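Pullulanase (Bacillus acidopullulyticus, PDB 2WAN) hydrolyses alpha-1,6-glucosidic linkages in pullulan and, as a debranching enzyme of the alpha-amylase type, probably those at the branch points of starch polysaccharides. Local coordinates at residues V434-H439 and L481-V486; Q489-F494 and V548-V553; N825-F830 and K866-M871. All coordinates share one frame; numbering follows the deposited sequence.

Contact 1 of 3, residues V434-H439 and L481-V486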
ATOM      1  N   VAL A 434      -6.284   4.944 -18.651  1.00  9.12           N
ATOM      2  CA  VAL A 434      -4.864   5.141 -18.996  1.00  9.27           C
ATOM      3  C   VAL A 434      -4.367   6.217 -18.040  1.00 10.41           C
ATOM      4  O   VAL A 434      -4.726   7.404 -18.165  1.00 11.27           O
ATOM      5  CB  VAL A 434      -4.648   5.569 -20.458  1.00  9.33           C
ATOM      6  CG1 VAL A 434      -3.138   5.552 -20.759  1.00  9.75           C
ATOM      7  CG2 VAL A 434      -5.350   4.602 -21.401  1.00 11.45           C
ATOM      8  N   ILE A 435      -3.553   5.777 -17.084  1.00  8.75           N
ATOM      9  CA  ILE A 435      -3.238   6.570 -15.901  1.00  8.77           C
ATOM     10  C   ILE A 435      -1.934   7.358 -16.128  1.00  9.85           C
ATOM     11  O   ILE A 435      -0.931   6.801 -16.549  1.00  8.68           O
ATOM     12  CB  ILE A 435      -3.148   5.662 -14.645  1.00 11.08           C
ATOM     13  CG1 ILE A 435      -4.499   4.973 -14.397  1.00  9.04           C
ATOM     14  CG2 ILE A 435      -2.761   6.485 -13.417  1.00  9.22           C
ATOM     15  CD1 ILE A 435      -4.457   3.871 -13.309  1.00 10.14           C
ATOM     16  N   TYR A 436      -1.963   8.650 -15.817  1.00  9.41           N
ATOM     17  CA  TYR A 436      -0.843   9.558 -16.060  1.00  8.71           C
ATOM     18  C   TYR A 436      -0.411  10.170 -14.730  1.00  9.24           C
ATOM     19  O   TYR A 436      -1.135  10.983 -14.151  1.00  9.33           O
ATOM     20  CB  TYR A 436      -1.334  10.635 -17.030  1.00  7.18           C
ATOM     21  CG  TYR A 436      -0.346  11.678 -17.524  1.00  7.52           C
ATOM     22  CD1 TYR A 436      -0.204  12.892 -16.859  1.00  7.75           C
ATOM     23  CD2 TYR A 436       0.371  11.480 -18.707  1.00  9.10           C
ATOM     24  CE1 TYR A 436       0.660  13.888 -17.332  1.00 10.54           C
ATOM     25  CE2 TYR A 436       1.242  12.467 -19.201  1.00  9.39           C
ATOM     26  CZ  TYR A 436       1.366  13.666 -18.524  1.00 11.57           C
ATOM     27  OH  TYR A 436       2.202  14.644 -19.027  1.00 11.68           O
ATOM     28  N   GLU A 437       0.756   9.760 -14.231  1.00 10.45           N
ATOM     29  CA  GLU A 437       1.244  10.237 -12.921  1.00  9.10           C
ATOM     30  C   GLU A 437       1.842  11.645 -13.008  1.00 11.17           C
ATOM     31  O   GLU A 437       2.696  11.912 -13.857  1.00 10.69           O
ATOM     32  CB  GLU A 437       2.293   9.277 -12.347  1.00 12.94           C
ATOM     33  CG  GLU A 437       2.739   9.635 -10.907  1.00 10.24           C
ATOM     34  CD  GLU A 437       3.814   8.664 -10.382  1.00 13.97           C
ATOM     35  OE1 GLU A 437       4.699   8.244 -11.161  1.00 12.17           O
ATOM     36  OE2 GLU A 437       3.788   8.346  -9.186  1.00 14.31           O
ATOM     37  N   ALA A 438       1.399  12.552 -12.142  1.00  9.17           N
ATOM     38  CA  ALA A 438       1.915  13.928 -12.161  1.00 10.13           C
ATOM     39  C   ALA A 438       1.977  14.523 -10.756  1.00 10.68           C
ATOM     40  O   ALA A 438       1.076  14.318  -9.950  1.00 12.41           O
ATOM     41  CB  ALA A 438       1.030  14.820 -13.068  1.00 10.56           C
ATOM     42  N   HIS A 439       3.052  15.263 -10.484  1.00 10.22           N
ATOM     43  CA  HIS A 439       3.200  16.070  -9.263  1.00  8.45           C
ATOM     44  C   HIS A 439       2.671  17.480  -9.524  1.00  9.24           C
ATOM     45  O   HIS A 439       2.953  18.053 -10.578  1.00  9.39           O
ATOM     46  CB  HIS A 439       4.695  16.085  -8.930  1.00 10.34           C
ATOM     47  CG  HIS A 439       5.051  16.740  -7.631  1.00 11.16           C
ATOM     48  ND1 HIS A 439       5.158  18.114  -7.487  1.00  9.38           N
ATOM     49  CD2 HIS A 439       5.406  16.209  -6.440  1.00 11.62           C
ATOM     50  CE1 HIS A 439       5.529  18.392  -6.250  1.00 13.84           C
ATOM     51  NE2 HIS A 439       5.695  17.256  -5.597  1.00 11.72           N
ATOM     52  N   LEU A 481      -3.165  14.320 -25.614  1.00 11.31           N
ATOM     53  CA  LEU A 481      -2.473  13.061 -25.386  1.00 10.32           C
ATOM     54  C   LEU A 481      -3.429  11.868 -25.281  1.00 10.66           C
ATOM     55  O   LEU A 481      -3.078  10.739 -25.671  1.00 10.12           O
ATOM     56  CB  LEU A 481      -1.608  13.183 -24.129  1.00  8.46           C
ATOM     57  CG  LEU A 481      -0.690  12.008 -23.780  1.00  7.55           C
ATOM     58  CD1 LEU A 481       0.347  11.761 -24.910  1.00 10.70           C
ATOM     59  CD2 LEU A 481       0.012  12.272 -22.435  1.00  8.26           C
ATOM     60  N   GLY A 482      -4.631  12.098 -24.750  1.00  9.52           N
ATOM     61  CA  GLY A 482      -5.630  11.009 -24.683  1.00 10.39           C
ATOM     62  C   GLY A 482      -5.712  10.210 -23.384  1.00 10.24           C
ATOM     63  O   GLY A 482      -6.538   9.281 -23.256  1.00 10.71           O
ATOM     64  N   ILE A 483      -4.893  10.561 -22.395  1.00  9.87           N
ATOM     65  CA  ILE A 483      -4.965   9.849 -21.110  1.00  8.12           C
ATOM     66  C   ILE A 483      -6.325  10.069 -20.453  1.00  9.56           C
ATOM     67  O   ILE A 483      -6.988  11.076 -20.705  1.00 10.31           O
ATOM     68  CB  ILE A 483      -3.774  10.180 -20.144  1.00  9.64           C
ATOM     69  CG1 ILE A 483      -3.716  11.686 -19.772  1.00 10.59           C
ATOM     70  CG2 ILE A 483      -2.419   9.736 -20.807  1.00 10.46           C
ATOM     71  CD1 ILE A 483      -4.615  12.093 -18.549  1.00  9.94           C
ATOM     72  N   THR A 484      -6.765   9.100 -19.660  1.00  9.09           N
ATOM     73  CA  THR A 484      -8.113   9.154 -19.092  1.00 10.36           C
ATOM     74  C   THR A 484      -8.139   9.645 -17.647  1.00  9.63           C
ATOM     75  O   THR A 484      -9.190  10.054 -17.154  1.00 10.50           O
ATOM     76  CB  THR A 484      -8.804   7.769 -19.080  1.00  9.76           C
ATOM     77  OG1 THR A 484      -8.144   6.911 -18.139  1.00  9.78           O
ATOM     78  CG2 THR A 484      -8.777   7.122 -20.469  1.00 10.62           C
ATOM     79  N   THR A 485      -7.004   9.545 -16.957  1.00 10.57           N
ATOM     80  CA  THR A 485      -6.987   9.685 -15.510  1.00 10.14           C
ATOM     81  C   THR A 485      -5.631  10.229 -15.088  1.00 10.45           C
ATOM     82  O   THR A 485      -4.591   9.711 -15.510  1.00 10.70           O
ATOM     83  CB  THR A 485      -7.231   8.313 -14.796  1.00 10.53           C
ATOM     84  OG1 THR A 485      -8.318   7.625 -15.427  1.00 13.08           O
ATOM     85  CG2 THR A 485      -7.555   8.503 -13.322  1.00 11.97           C
ATOM     86  N   VAL A 486      -5.651  11.302 -14.289  1.00  8.26           N
ATOM     87  CA  VAL A 486      -4.414  11.842 -13.697  1.00  8.20           C
ATOM     88  C   VAL A 486      -4.254  11.253 -12.300  1.00  7.43           C
ATOM     89  O   VAL A 486      -5.167  11.341 -11.476  1.00  9.32           O
ATOM     90  CB  VAL A 486      -4.438  13.396 -13.639  1.00  8.20           C
ATOM     91  CG1 VAL A 486      -3.242  13.932 -12.842  1.00  8.17           C
ATOM     92  CG2 VAL A 486      -4.391  13.967 -15.040  1.00 10.39           C
TER

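Contact 2 of 3, residues Q489-F494 and V548-V553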
ATOM      1  N   GLN A 489       0.561  12.990  -7.365  1.00 10.10           N
ATOM      2  CA  GLN A 489       1.461  12.703  -6.232  1.00 10.22           C
ATOM      3  C   GLN A 489       0.855  13.376  -4.987  1.00  9.77           C
ATOM      4  O   GLN A 489      -0.037  14.221  -5.116  1.00  9.78           O
ATOM      5  CB  GLN A 489       2.897  13.143  -6.520  1.00 10.06           C
ATOM      6  CG  GLN A 489       3.593  12.216  -7.515  1.00 12.41           C
ATOM      7  CD  GLN A 489       5.107  12.372  -7.476  1.00 14.26           C
ATOM      8  OE1 GLN A 489       5.683  12.997  -8.351  1.00 15.26           O
ATOM      9  NE2 GLN A 489       5.746  11.821  -6.440  1.00 14.00           N
ATOM     10  N   PRO A 490       1.269  12.966  -3.781  1.00  9.00           N
ATOM     11  CA  PRO A 490       0.483  13.308  -2.572  1.00  9.06           C
ATOM     12  C   PRO A 490       0.022  14.763  -2.406  1.00  9.91           C
ATOM     13  O   PRO A 490       0.839  15.703  -2.368  1.00  9.56           O
ATOM     14  CB  PRO A 490       1.412  12.887  -1.445  1.00 12.06           C
ATOM     15  CG  PRO A 490       2.025  11.617  -2.023  1.00  7.76           C
ATOM     16  CD  PRO A 490       2.349  12.003  -3.468  1.00  8.97           C
ATOM     17  N   VAL A 491      -1.292  14.921  -2.318  1.00  8.90           N
ATOM     18  CA  VAL A 491      -1.899  16.225  -1.981  1.00  9.13           C
ATOM     19  C   VAL A 491      -2.550  16.252  -0.580  1.00 11.34           C
ATOM     20  O   VAL A 491      -3.153  17.252  -0.200  1.00  9.64           O
ATOM     21  CB  VAL A 491      -2.880  16.720  -3.073  1.00 11.09           C
ATOM     22  CG1 VAL A 491      -2.158  16.859  -4.438  1.00 10.40           C
ATOM     23  CG2 VAL A 491      -4.138  15.813  -3.165  1.00  9.38           C
ATOM     24  N   GLU A 492      -2.463  15.158   0.177  1.00  9.20           N
ATOM     25  CA  GLU A 492      -2.825  15.228   1.608  1.00  9.79           C
ATOM     26  C   GLU A 492      -1.661  15.873   2.353  1.00 11.44           C
ATOM     27  O   GLU A 492      -0.501  15.466   2.185  1.00 11.05           O
ATOM     28  CB  GLU A 492      -3.130  13.853   2.192  1.00 10.84           C
ATOM     29  CG  GLU A 492      -4.346  13.202   1.543  1.00  8.90           C
ATOM     30  CD  GLU A 492      -4.629  11.794   2.025  1.00 12.71           C
ATOM     31  OE1 GLU A 492      -3.744  11.159   2.653  1.00 12.81           O
ATOM     32  OE2 GLU A 492      -5.758  11.317   1.742  1.00 12.83           O
ATOM     33  N   GLU A 493      -1.987  16.883   3.169  1.00  9.60           N
ATOM     34  CA  GLU A 493      -1.015  17.685   3.920  1.00  9.44           C
ATOM     35  C   GLU A 493       0.148  16.889   4.516  1.00 10.01           C
ATOM     36  O   GLU A 493      -0.050  15.955   5.306  1.00 10.34           O
ATOM     37  CB  GLU A 493      -1.726  18.431   5.062  1.00 11.76           C
ATOM     38  CG  GLU A 493      -0.808  19.374   5.850  1.00  8.82           C
ATOM     39  CD  GLU A 493      -0.543  20.700   5.166  1.00 11.75           C
ATOM     40  OE1 GLU A 493      -1.104  20.964   4.085  1.00 11.66           O
ATOM     41  OE2 GLU A 493       0.274  21.485   5.704  1.00 12.72           O
ATOM     42  N   PHE A 494       1.349  17.295   4.135  1.00 10.58           N
ATOM     43  CA  PHE A 494       2.566  16.658   4.607  1.00 12.25           C
ATOM     44  C   PHE A 494       3.486  17.645   5.339  1.00 12.35           C
ATOM     45  O   PHE A 494       3.319  18.868   5.245  1.00 13.51           O
ATOM     46  CB  PHE A 494       3.284  15.901   3.465  1.00 11.08           C
ATOM     47  CG  PHE A 494       3.497  16.707   2.205  1.00 12.24           C
ATOM     48  CD1 PHE A 494       4.609  17.538   2.079  1.00 10.58           C
ATOM     49  CD2 PHE A 494       2.600  16.614   1.119  1.00  8.49           C
ATOM     50  CE1 PHE A 494       4.831  18.277   0.913  1.00 10.26           C
ATOM     51  CE2 PHE A 494       2.823  17.345  -0.051  1.00  9.39           C
ATOM     52  CZ  PHE A 494       3.936  18.180  -0.158  1.00 10.56           C
ATOM     53  N   VAL A 548      -9.450  11.734 -11.539  1.00 10.21           N
ATOM     54  CA  VAL A 548      -8.349  12.023 -10.602  1.00 10.28           C
ATOM     55  C   VAL A 548      -8.205  10.895  -9.582  1.00 10.00           C
ATOM     56  O   VAL A 548      -9.134  10.617  -8.807  1.00 10.53           O
ATOM     57  CB  VAL A 548      -8.592  13.336  -9.828  1.00 12.73           C
ATOM     58  CG1 VAL A 548      -7.466  13.568  -8.780  1.00 12.53           C
ATOM     59  CG2 VAL A 548      -8.671  14.512 -10.793  1.00 11.87           C
ATOM     60  N   ASN A 549      -7.030  10.269  -9.578  1.00  9.33           N
ATOM     61  CA  ASN A 549      -6.669   9.281  -8.565  1.00  8.06           C
ATOM     62  C   ASN A 549      -5.650   9.902  -7.612  1.00 11.54           C
ATOM     63  O   ASN A 549      -4.632  10.436  -8.055  1.00 13.20           O
ATOM     64  CB  ASN A 549      -6.038   8.030  -9.213  1.00  8.55           C
ATOM     65  CG  ASN A 549      -7.021   7.233 -10.073  1.00 10.27           C
ATOM     66  OD1 ASN A 549      -8.227   7.471 -10.047  1.00 11.25           O
ATOM     67  ND2 ASN A 549      -6.493   6.284 -10.851  1.00 10.29           N
ATOM     68  N   MET A 550      -5.902   9.830  -6.313  1.00  9.80           N
ATOM     69  CA  MET A 550      -4.929  10.370  -5.353  1.00  8.34           C
ATOM     70  C   MET A 550      -3.914   9.337  -4.904  1.00 10.73           C
ATOM     71  O   MET A 550      -4.293   8.284  -4.409  1.00  9.56           O
ATOM     72  CB  MET A 550      -5.661  10.939  -4.129  1.00  8.22           C
ATOM     73  CG  MET A 550      -6.270  12.321  -4.382  1.00  8.21           C
ATOM     74  SD  MET A 550      -7.282  12.889  -2.963  1.00 12.91           S
ATOM     75  CE  MET A 550      -6.064  12.956  -1.636  1.00  9.97           C
ATOM     76  N   ASP A 551      -2.630   9.665  -5.041  1.00 10.03           N
ATOM     77  CA  ASP A 551      -1.557   8.940  -4.309  1.00 10.51           C
ATOM     78  C   ASP A 551      -1.749   9.245  -2.817  1.00 11.60           C
ATOM     79  O   ASP A 551      -1.773  10.413  -2.425  1.00 11.18           O
ATOM     80  CB  ASP A 551      -0.206   9.459  -4.805  1.00 11.52           C
ATOM     81  CG  ASP A 551       0.976   8.635  -4.334  1.00 11.37           C
ATOM     82  OD1 ASP A 551       0.878   7.902  -3.327  1.00 10.94           O
ATOM     83  OD2 ASP A 551       2.029   8.720  -5.005  1.00 12.21           O
ATOM     84  N   VAL A 552      -1.933   8.210  -2.002  1.00  9.24           N
ATOM     85  CA  VAL A 552      -2.160   8.386  -0.550  1.00  9.15           C
ATOM     86  C   VAL A 552      -1.209   7.516   0.268  1.00 11.29           C
ATOM     87  O   VAL A 552      -0.862   6.395  -0.137  1.00 11.63           O
ATOM     88  CB  VAL A 552      -3.651   8.105  -0.160  1.00  9.01           C
ATOM     89  CG1 VAL A 552      -4.582   9.212  -0.730  1.00  8.44           C
ATOM     90  CG2 VAL A 552      -4.090   6.728  -0.680  1.00  8.78           C
ATOM     91  N   VAL A 553      -0.796   8.040   1.419  1.00 11.01           N
ATOM     92  CA  VAL A 553       0.286   7.469   2.211  1.00 12.47           C
ATOM     93  C   VAL A 553      -0.213   7.146   3.630  1.00 11.52           C
ATOM     94  O   VAL A 553       0.338   7.644   4.623  1.00 16.68           O
ATOM     95  CB  VAL A 553       1.507   8.435   2.245  1.00 12.16           C
ATOM     96  CG1 VAL A 553       2.777   7.748   2.781  1.00 15.68           C
ATOM     97  CG2 VAL A 553       1.769   9.052   0.827  1.00 12.57           C
TER
HETATM   98  O   HOH W   1      -2.659  12.777  -3.913  1.00  9.57           O
HETATM   99  O   HOH W   2      -1.852  12.277  -0.398  1.00 10.57           O
HETATM  100  O   HOH W   3      -1.040  10.814   2.108  1.00 12.95           O

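Contact 3 of 3, residues N825-F830 and K866-M871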
ATOM      1  N   ASN A 825      -7.902   3.498 -26.669  1.00  9.15           N
ATOM      2  CA  ASN A 825      -9.188   4.066 -26.228  1.00 10.74           C
ATOM      3  C   ASN A 825     -10.314   3.664 -27.176  1.00  9.72           C
ATOM      4  O   ASN A 825     -11.460   3.513 -26.753  1.00 10.78           O
ATOM      5  CB  ASN A 825      -9.154   5.600 -26.136  1.00 11.66           C
ATOM      6  CG  ASN A 825      -8.225   6.131 -25.042  1.00 11.81           C
ATOM      7  OD1 ASN A 825      -7.750   5.394 -24.157  1.00 10.49           O
ATOM      8  ND2 ASN A 825      -7.954   7.454 -25.106  1.00  9.50           N
ATOM      9  N   GLN A 826      -9.981   3.511 -28.456  1.00  9.96           N
ATOM     10  CA  GLN A 826     -10.965   3.224 -29.508  1.00 12.53           C
ATOM     11  C   GLN A 826     -11.263   1.745 -29.681  1.00 11.62           C
ATOM     12  O   GLN A 826     -12.279   1.389 -30.301  1.00 11.54           O
ATOM     13  CB  GLN A 826     -10.477   3.790 -30.845  1.00 10.03           C
ATOM     14  CG  GLN A 826     -10.593   5.313 -30.963  1.00 18.43           C
ATOM     15  CD  GLN A 826     -12.042   5.800 -30.885  1.00 28.52           C
ATOM     16  OE1 GLN A 826     -12.320   6.892 -30.373  1.00 30.69           O
ATOM     17  NE2 GLN A 826     -12.971   4.990 -31.400  1.00 25.03           N
ATOM     18  N   HIS A 827     -10.379   0.892 -29.155  1.00  8.83           N
ATOM     19  CA  HIS A 827     -10.437  -0.536 -29.441  1.00  9.59           C
ATOM     20  C   HIS A 827     -10.472  -1.380 -28.201  1.00  9.23           C
ATOM     21  O   HIS A 827      -9.421  -1.698 -27.627  1.00  8.82           O
ATOM     22  CB  HIS A 827      -9.295  -0.932 -30.398  1.00  8.04           C
ATOM     23  CG  HIS A 827      -9.536  -0.426 -31.774  1.00 11.19           C
ATOM     24  ND1 HIS A 827     -10.450  -1.012 -32.624  1.00 10.44           N
ATOM     25  CD2 HIS A 827      -9.085   0.685 -32.405  1.00  8.92           C
ATOM     26  CE1 HIS A 827     -10.518  -0.305 -33.734  1.00  8.19           C
ATOM     27  NE2 HIS A 827      -9.704   0.731 -33.627  1.00  9.45           N
ATOM     28  N   PRO A 828     -11.698  -1.759 -27.775  1.00  9.21           N
ATOM     29  CA  PRO A 828     -11.866  -2.496 -26.524  1.00  9.43           C
ATOM     30  C   PRO A 828     -11.279  -3.926 -26.509  1.00  8.80           C
ATOM     31  O   PRO A 828     -11.183  -4.535 -25.440  1.00  8.80           O
ATOM     32  CB  PRO A 828     -13.397  -2.470 -26.302  1.00 10.06           C
ATOM     33  CG  PRO A 828     -13.991  -2.340 -27.689  1.00 10.53           C
ATOM     34  CD  PRO A 828     -12.985  -1.448 -28.429  1.00  9.73           C
ATOM     35  N   ALA A 829     -10.849  -4.447 -27.664  1.00  8.39           N
ATOM     36  CA  ALA A 829     -10.116  -5.733 -27.713  1.00  9.17           C
ATOM     37  C   ALA A 829      -8.847  -5.685 -26.865  1.00  9.49           C
ATOM     38  O   ALA A 829      -8.434  -6.692 -26.304  1.00 10.40           O
ATOM     39  CB  ALA A 829      -9.752  -6.084 -29.151  1.00  9.12           C
ATOM     40  N   PHE A 830      -8.241  -4.500 -26.774  1.00  9.66           N
ATOM     41  CA  PHE A 830      -7.076  -4.278 -25.917  1.00 10.65           C
ATOM     42  C   PHE A 830      -7.400  -4.244 -24.423  1.00 10.64           C
ATOM     43  O   PHE A 830      -6.482  -4.227 -23.588  1.00 10.87           O
ATOM     44  CB  PHE A 830      -6.393  -2.955 -26.299  1.00  8.47           C
ATOM     45  CG  PHE A 830      -5.751  -2.967 -27.671  1.00  9.21           C
ATOM     46  CD1 PHE A 830      -4.604  -3.714 -27.913  1.00 11.71           C
ATOM     47  CD2 PHE A 830      -6.298  -2.206 -28.699  1.00 10.69           C
ATOM     48  CE1 PHE A 830      -4.006  -3.711 -29.186  1.00 12.62           C
ATOM     49  CE2 PHE A 830      -5.709  -2.181 -29.973  1.00 11.81           C
ATOM     50  CZ  PHE A 830      -4.561  -2.949 -30.215  1.00 12.82           C
ATOM     51  N   LYS A 866     -12.484  -7.162 -36.465  1.00 10.97           N
ATOM     52  CA  LYS A 866     -12.633  -8.607 -36.250  1.00 11.30           C
ATOM     53  C   LYS A 866     -11.380  -9.248 -35.632  1.00 10.50           C
ATOM     54  O   LYS A 866     -11.448  -9.937 -34.595  1.00 10.65           O
ATOM     55  CB  LYS A 866     -12.966  -9.311 -37.584  1.00 11.37           C
ATOM     56  CG  LYS A 866     -13.148 -10.819 -37.427  1.00 12.78           C
ATOM     57  CD  LYS A 866     -13.570 -11.476 -38.739  1.00 19.64           C
ATOM     58  CE  LYS A 866     -13.926 -12.940 -38.517  1.00 22.28           C
ATOM     59  NZ  LYS A 866     -14.331 -13.604 -39.802  1.00 35.83           N
ATOM     60  N   ASN A 867     -10.244  -9.046 -36.301  1.00 10.36           N
ATOM     61  CA  ASN A 867      -8.975  -9.566 -35.849  1.00 11.10           C
ATOM     62  C   ASN A 867      -7.973  -8.421 -35.794  1.00  9.36           C
ATOM     63  O   ASN A 867      -7.907  -7.611 -36.742  1.00 10.21           O
ATOM     64  CB  ASN A 867      -8.462 -10.642 -36.835  1.00 11.91           C
ATOM     65  CG  ASN A 867      -9.344 -11.875 -36.868  1.00 17.77           C
ATOM     66  OD1 ASN A 867      -9.833 -12.348 -35.829  1.00 13.88           O
ATOM     67  ND2 ASN A 867      -9.558 -12.412 -38.070  1.00 14.57           N
ATOM     68  N   ILE A 868      -7.223  -8.355 -34.696  1.00  9.48           N
ATOM     69  CA  ILE A 868      -6.114  -7.414 -34.575  1.00  9.44           C
ATOM     70  C   ILE A 868      -4.832  -8.183 -34.328  1.00 10.83           C
ATOM     71  O   ILE A 868      -4.770  -9.054 -33.457  1.00 10.36           O
ATOM     72  CB  ILE A 868      -6.332  -6.415 -33.415  1.00  9.98           C
ATOM     73  CG1 ILE A 868      -7.711  -5.742 -33.544  1.00 11.19           C
ATOM     74  CG2 ILE A 868      -5.172  -5.374 -33.368  1.00 13.36           C
ATOM     75  CD1 ILE A 868      -8.062  -4.793 -32.408  1.00 12.82           C
ATOM     76  N   ILE A 869      -3.790  -7.863 -35.101  1.00  8.72           N
ATOM     77  CA  ILE A 869      -2.475  -8.452 -34.829  1.00 11.27           C
ATOM     78  C   ILE A 869      -1.516  -7.380 -34.327  1.00  9.17           C
ATOM     79  O   ILE A 869      -1.473  -6.291 -34.874  1.00 10.85           O
ATOM     80  CB  ILE A 869      -1.862  -9.166 -36.062  1.00  9.94           C
ATOM     81  CG1 ILE A 869      -2.589 -10.479 -36.308  1.00  9.92           C
ATOM     82  CG2 ILE A 869      -0.328  -9.408 -35.844  1.00 11.72           C
ATOM     83  CD1 ILE A 869      -2.206 -11.145 -37.645  1.00 13.40           C
ATOM     84  N   VAL A 870      -0.787  -7.691 -33.253  1.00  7.95           N
ATOM     85  CA  VAL A 870       0.261  -6.803 -32.746  1.00  9.01           C
ATOM     86  C   VAL A 870       1.566  -7.612 -32.720  1.00 10.81           C
ATOM     87  O   VAL A 870       1.569  -8.760 -32.279  1.00 11.30           O
ATOM     88  CB  VAL A 870      -0.040  -6.330 -31.289  1.00 11.33           C
ATOM     89  CG1 VAL A 870       1.129  -5.522 -30.688  1.00 10.26           C
ATOM     90  CG2 VAL A 870      -1.336  -5.508 -31.237  1.00 11.67           C
ATOM     91  N   MET A 871       2.668  -7.010 -33.171  1.00  9.22           N
ATOM     92  CA  MET A 871       3.998  -7.634 -33.025  1.00  9.38           C
ATOM     93  C   MET A 871       5.033  -6.619 -32.550  1.00  9.71           C
ATOM     94  O   MET A 871       5.165  -5.539 -33.151  1.00 11.64           O
ATOM     95  CB  MET A 871       4.466  -8.263 -34.349  1.00  9.25           C
ATOM     96  CG  MET A 871       5.878  -8.854 -34.249  1.00 12.00           C
ATOM     97  SD  MET A 871       6.223  -9.825 -35.717  1.00 14.09           S
ATOM     98  CE  MET A 871       8.023  -9.832 -35.672  1.00 15.25           C
TER

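Contact 1 of 3, residues V434-H439 and L481-V486
Leu481, the last residue of helix 474-481, swings its CD2 methyl to the ring of Tyr436, coming within 3.5 Å of CE2, with the two side chains crossing at about a right angle. Gly482 then turns the chain out of the helix with a positive phi. Ile483 packs against CB and the near side of the Tyr436 ring, the two side chains crossing at a slant. Its CG1, held between the backbone N and the carbonyl carbon (chi1 61°), lies 3.8 Å from CB of Tyr436, while its CG2 nears CD2 of the ring; both branches therefore touch the same aromatic side chain. The hydroxyl of that tyrosine is hydrogen-bonded to Glu781.

Thr484 carries the polar part of the contact. Its OG1 accepts a hydrogen bond from the backbone N of Val434 at 2.8 Å (N-H...O 157°), and its own N donates to the Val434 O at 3.0 Å, in the carbonyl plane and on a lone pair. One threonine thus grips both the N and the O of Val434, and OG1 is also hydrogen-bonded to OG1 of Thr485. A valine here would probably leave the N-H of Val434 without its acceptor and the Thr485 hydroxyl without its mate.

Parallel pairing sets in at Thr485: its N makes a weak second bond to Val434 O, and its O takes a hydrogen bond from Tyr436 N at 2.9 Å, nearly end-on to the carbonyl. Val486 brings its CA to 3.4 Å from the O of Tyr436 in a CA-H...O contact, and its CG1 lies loosely beside CB of Ala438. Two neighbouring parallel strands, the second entered from a helix, are the beta-alpha-beta arrangement that opens the eight-stranded TIM barrel of the alpha-amylase family.

Contact 2 of 3, residues Q489-F494 and V548-V553
Pro490 packs against Asp551 where strands 485-488 and 547-552, neighbours in the parallel TIM barrel, run out into their C-terminal loops, the end at which alpha-amylase-type enzymes carry their active site. Its CD lies 3.6 Å from OD2 of Asp551, and its CG meets CG2 of Val553. The carboxylate, which crosses the proline ring at a slant with CG anti to the backbone N (chi1 -169°), has its polar partners beyond the two segments: OD1 forms a salt bridge with Arg620 and OD2 a hydrogen bond with Tyr509.

Glu492 can be followed outward from CB, which points toward strand 547-552. CG rests 3.6 Å from the CE methyl of Met550, a methyl that also touches CG2 of Val491. The chain stays extended, so CD passes on to Val552, and OE2 lies 3.5 Å from CG1 of Val552. OE1 accepts a hydrogen bond from a water.

Direct hydrogen bonds between the segments are replaced by water bridges. Two waters donate to Asp551 O, one accepting a hydrogen bond from Val491 N and the other from Glu492 N. The third joins Glu492 OE1, at 2.8 Å, to the backbone N of Val553, at 2.9 Å.

Contact 3 of 3, residues N825-F830 and K866-M871
Ile868 meets three residues of the 825-830 segment with its two branches. Its CD1 lies 3.9 Å from CB of Ala829 and comes near the His827 ring at ND1, whereas, with CG1 anti to the carbonyl carbon (chi1 -52°), CG2 falls anti to the backbone N and approaches CZ of Phe830 at 4.0 Å. Phe830 reaches across from a 3-10 turn, its side chain crossing that of Ile868 at about a right angle. Two residues on, Val870 sets CG2 at the edge of the same ring, in its plane and 3.8 Å from CE1, so the end of the phenylalanine is touched by both strand residues. The segments meet through van der Waals packing alone.

Behind this first shell, Phe830 N bonds to the O of His827 within the turn that follows helix 811-826. Asp863 accepts hydrogen bonds from His827 ND1 (OD1) and Ala829 N (OD2), Glu899 OE1 is hydrogen-bonded to NE2 of the histidine, and Trp865 stacks on its ring. Ile868 and Val870 belong to strand 868-873, set between strands 852-856 and 915-920. The arrangement joins the exit of the catalytic domain's last long helix to the C-terminal all-beta domain of the pullulanase family, a domain interface.

All three contacts are buried, but they sit at different depths in the fold. Contacts 1 and 2 share the catalytic barrel: strands 485-488 and 547-552 are neighbours in it, and Val486 O probably bonds to Asn549 N, as Ala438 O does to Gln489 N. Contact 1 relies on direct backbone pairing and contact 2 on water bridges at the strand ends, where neighbouring strands give way to loops. Contact 3, farther from the centre of the chain, is smaller and mainly apolar, without a direct hydrogen bond, and joins the barrel domain to the all-beta domain. It still touches contact 1, through Asn825 ND2 and Gly482 O, whereas contacts 2 and 3 stay about 13 Å apart at their nearest atoms.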